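Local coordinates for glutamine aminotransferase class-II domain protein (Ruegeria pomeroyi, PDB 3MDN), which is probably a class-II glutamine amidotransferase of the Ntn-hydrolase clan, expected to release ammonia from the side-chain amide of glutamine, at residues R80-V88 against H102-H113. Residues are numbered along the deposited sequence; the frame is centred on the assembly and turned at random.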
# COMPACT_ATOMS: atom_id res chain seq x y z
N ARG D 80 20.85 11.92 -1.74
CA ARG D 80 21.64 12.44 -2.85
C ARG D 80 22.36 11.33 -3.60
O ARG D 80 22.87 10.39 -2.99
CB ARG D 80 22.67 13.41 -2.32
CG ARG D 80 22.24 14.85 -2.40
CD ARG D 80 23.21 15.71 -1.62
NE ARG D 80 23.59 15.03 -0.37
CZ ARG D 80 24.22 15.63 0.64
NH1 ARG D 80 24.51 16.92 0.56
NH2 ARG D 80 24.55 14.94 1.72
N SER D 81 22.40 11.42 -4.93
CA SER D 81 23.12 10.43 -5.72
C SER D 81 23.69 11.06 -7.00
O SER D 81 23.13 12.01 -7.54
CB SER D 81 22.22 9.22 -6.05
OG SER D 81 22.89 8.28 -6.88
N GLY D 82 24.82 10.53 -7.43
CA GLY D 82 25.48 10.97 -8.63
C GLY D 82 25.15 10.04 -9.78
O GLY D 82 25.60 10.28 -10.91
N LEU D 83 24.35 9.00 -9.52
CA LEU D 83 23.95 8.10 -10.59
C LEU D 83 22.66 7.42 -10.22
O LEU D 83 22.64 6.57 -9.31
CB LEU D 83 25.03 7.03 -10.88
CG LEU D 83 25.15 6.60 -12.36
CD1 LEU D 83 26.34 5.64 -12.57
CD2 LEU D 83 23.87 5.99 -12.97
N PHE D 84 21.58 7.78 -10.90
CA PHE D 84 20.32 7.14 -10.60
C PHE D 84 19.35 7.09 -11.79
O PHE D 84 19.55 7.79 -12.77
CB PHE D 84 19.65 7.77 -9.37
CG PHE D 84 19.30 9.24 -9.52
CD1 PHE D 84 18.04 9.62 -9.90
CD2 PHE D 84 20.24 10.23 -9.22
CE1 PHE D 84 17.71 10.96 -10.01
CE2 PHE D 84 19.93 11.56 -9.31
CZ PHE D 84 18.67 11.94 -9.71
N LEU D 85 18.31 6.26 -11.66
CA LEU D 85 17.31 6.01 -12.71
C LEU D 85 15.96 6.11 -12.03
O LEU D 85 15.80 5.50 -10.95
CB LEU D 85 17.51 4.58 -13.25
CG LEU D 85 18.52 4.31 -14.40
CD1 LEU D 85 19.92 4.73 -14.04
CD2 LEU D 85 18.46 2.81 -14.76
N SER D 86 15.00 6.82 -12.62
CA SER D 86 13.64 6.92 -12.09
C SER D 86 12.56 6.91 -13.17
O SER D 86 12.82 7.38 -14.28
CB SER D 86 13.48 8.10 -11.15
OG SER D 86 14.01 9.26 -11.71
N HIS D 87 11.37 6.37 -12.86
CA HIS D 87 10.47 5.82 -13.92
C HIS D 87 8.99 5.68 -13.52
O HIS D 87 8.66 4.88 -12.65
CB HIS D 87 11.03 4.47 -14.49
CG HIS D 87 10.11 3.75 -15.46
ND1 HIS D 87 10.09 4.02 -16.82
CD2 HIS D 87 9.20 2.77 -15.26
CE1 HIS D 87 9.19 3.24 -17.41
NE2 HIS D 87 8.64 2.47 -16.48
N VAL D 88 8.11 6.43 -14.19
CA VAL D 88 6.67 6.42 -13.90
C VAL D 88 5.94 5.38 -14.72
O VAL D 88 5.78 4.23 -14.28
CB VAL D 88 6.02 7.83 -14.10
CG1 VAL D 88 4.49 7.71 -14.32
CG2 VAL D 88 6.32 8.75 -12.90
N HIS D 102 9.39 -0.60 -12.98
CA HIS D 102 10.82 -0.39 -13.23
C HIS D 102 11.30 0.56 -12.14
O HIS D 102 10.49 1.11 -11.40
CB HIS D 102 11.07 0.21 -14.58
CG HIS D 102 10.44 -0.52 -15.73
ND1 HIS D 102 9.12 -0.94 -15.73
CD2 HIS D 102 10.93 -0.84 -16.94
CE1 HIS D 102 8.84 -1.51 -16.89
NE2 HIS D 102 9.92 -1.44 -17.65
N PRO D 103 12.61 0.70 -11.97
CA PRO D 103 13.67 -0.09 -12.55
C PRO D 103 13.69 -1.50 -11.99
O PRO D 103 12.97 -1.80 -11.03
CB PRO D 103 14.94 0.66 -12.11
CG PRO D 103 14.47 2.00 -11.67
CD PRO D 103 13.14 1.74 -11.07
N PHE D 104 14.45 -2.36 -12.67
CA PHE D 104 14.82 -3.69 -12.24
C PHE D 104 16.31 -3.65 -11.85
O PHE D 104 17.06 -2.78 -12.28
CB PHE D 104 14.57 -4.70 -13.37
CG PHE D 104 13.11 -4.75 -13.81
CD1 PHE D 104 12.17 -5.48 -13.08
CD2 PHE D 104 12.68 -4.03 -14.93
CE1 PHE D 104 10.83 -5.52 -13.46
CE2 PHE D 104 11.35 -4.07 -15.33
CZ PHE D 104 10.42 -4.83 -14.59
N ALA D 105 16.74 -4.55 -10.97
CA ALA D 105 18.13 -4.53 -10.53
C ALA D 105 18.54 -5.95 -10.27
O ALA D 105 17.75 -6.75 -9.78
CB ALA D 105 18.27 -3.70 -9.23
N ALA D 106 19.79 -6.26 -10.59
CA ALA D 106 20.35 -7.55 -10.23
C ALA D 106 21.86 -7.34 -10.19
O ALA D 106 22.42 -6.76 -11.11
CB ALA D 106 19.96 -8.62 -11.26
N ARG D 107 22.49 -7.77 -9.09
CA ARG D 107 23.91 -7.52 -8.86
C ARG D 107 24.24 -6.01 -8.91
O ARG D 107 23.56 -5.24 -8.26
CB ARG D 107 24.74 -8.29 -9.89
CG ARG D 107 24.53 -9.78 -9.74
CD ARG D 107 25.23 -10.53 -10.85
NE ARG D 107 24.90 -11.95 -10.70
CZ ARG D 107 25.40 -12.91 -11.46
NH1 ARG D 107 26.27 -12.60 -12.43
NH2 ARG D 107 25.04 -14.17 -11.24
N ARG D 108 25.24 -5.61 -9.69
CA ARG D 108 25.61 -4.17 -9.79
C ARG D 108 24.73 -3.33 -10.75
O ARG D 108 24.84 -2.08 -10.77
CB ARG D 108 27.09 -3.99 -10.23
CG ARG D 108 28.19 -4.53 -9.28
CD ARG D 108 29.61 -4.34 -9.92
NE ARG D 108 29.72 -3.00 -10.51
CZ ARG D 108 30.74 -2.56 -11.27
NH1 ARG D 108 31.77 -3.35 -11.55
NH2 ARG D 108 30.71 -1.32 -11.75
N TRP D 109 23.88 -4.01 -11.53
CA TRP D 109 23.19 -3.39 -12.68
C TRP D 109 21.73 -3.04 -12.39
O TRP D 109 21.08 -3.73 -11.60
CB TRP D 109 23.23 -4.33 -13.88
CG TRP D 109 24.58 -4.48 -14.46
CD1 TRP D 109 25.59 -5.29 -14.02
CD2 TRP D 109 25.09 -3.77 -15.60
NE1 TRP D 109 26.71 -5.14 -14.84
CE2 TRP D 109 26.43 -4.20 -15.81
CE3 TRP D 109 24.57 -2.78 -16.43
CZ2 TRP D 109 27.22 -3.71 -16.84
CZ3 TRP D 109 25.35 -2.28 -17.46
CH2 TRP D 109 26.68 -2.75 -17.65
N CYS D 110 21.25 -1.96 -13.01
CA CYS D 110 19.83 -1.65 -12.95
C CYS D 110 19.40 -1.23 -14.32
O CYS D 110 20.24 -0.93 -15.16
CB CYS D 110 19.50 -0.57 -11.92
SG CYS D 110 20.38 0.98 -12.14
N PHE D 111 18.09 -1.18 -14.55
CA PHE D 111 17.59 -1.15 -15.92
C PHE D 111 16.14 -0.72 -15.92
O PHE D 111 15.37 -1.12 -15.06
CB PHE D 111 17.74 -2.58 -16.47
CG PHE D 111 17.29 -2.75 -17.90
CD1 PHE D 111 15.95 -2.98 -18.20
CD2 PHE D 111 18.21 -2.72 -18.94
CE1 PHE D 111 15.54 -3.15 -19.50
CE2 PHE D 111 17.82 -2.89 -20.25
CZ PHE D 111 16.48 -3.10 -20.54
N MSE D 112 15.77 0.12 -16.87
CA MSE D 112 14.37 0.46 -17.10
C MSE D 112 14.10 0.67 -18.60
O MSE D 112 15.02 0.98 -19.37
CB MSE D 112 13.94 1.68 -16.29
CG MSE D 112 14.73 2.92 -16.53
SE MSE D 112 14.06 4.34 -15.36
CE MSE D 112 15.37 5.69 -15.97
N HIS D 113 12.85 0.46 -19.00
CA HIS D 113 12.50 0.31 -20.38
C HIS D 113 11.11 0.92 -20.57
O HIS D 113 10.21 0.72 -19.78
CB HIS D 113 12.53 -1.19 -20.76
CG HIS D 113 11.66 -1.56 -21.92
ND1 HIS D 113 11.97 -1.25 -23.23
CD2 HIS D 113 10.49 -2.26 -21.98
CE1 HIS D 113 11.03 -1.71 -24.04
NE2 HIS D 113 10.13 -2.33 -23.30
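The most unusual feature is two imidazoles, H87 and H102, meeting obliquely, centroids 4.3 Å apart and planes at 40°; H87 NE2 lies 3.4 Å above the H102 ring, toward its rim. F104 CE2 lies over the centre of the opposite face, and a cis peptide bond joins H102 to P103. H87 CD2 also comes within 3.2 Å of H102 CB. H87 has CG anti to its backbone N (chi1 173°), its CB beside the selenium of selenomethionine M112. An alanine at H87 would keep that CB but is likely to leave one side of the H102 ring without this contact, though F104 and S145 would still hold it. M112, extended beyond CG, brings CE to 3.6 Å from L85 CB; L85 CD2 packs 3.7 Å from C110 SG. H87 also touches C4, at the start of the modelled chain, where class-II amidotransferases carry their N-terminal cysteine nucleophile. The axes of strands 84-87 and 109-113 come within 8.0 Å, their directions 31° apart, so side chains join two antiparallel sheets, consistent with the layered Ntn-hydrolase fold. Helix 144-154 flanks the second, its S145 OG hydrogen-bonding H102 NE2 in the loop before strand 104-106; strands 47-51 and 6-10 border strand 84-87.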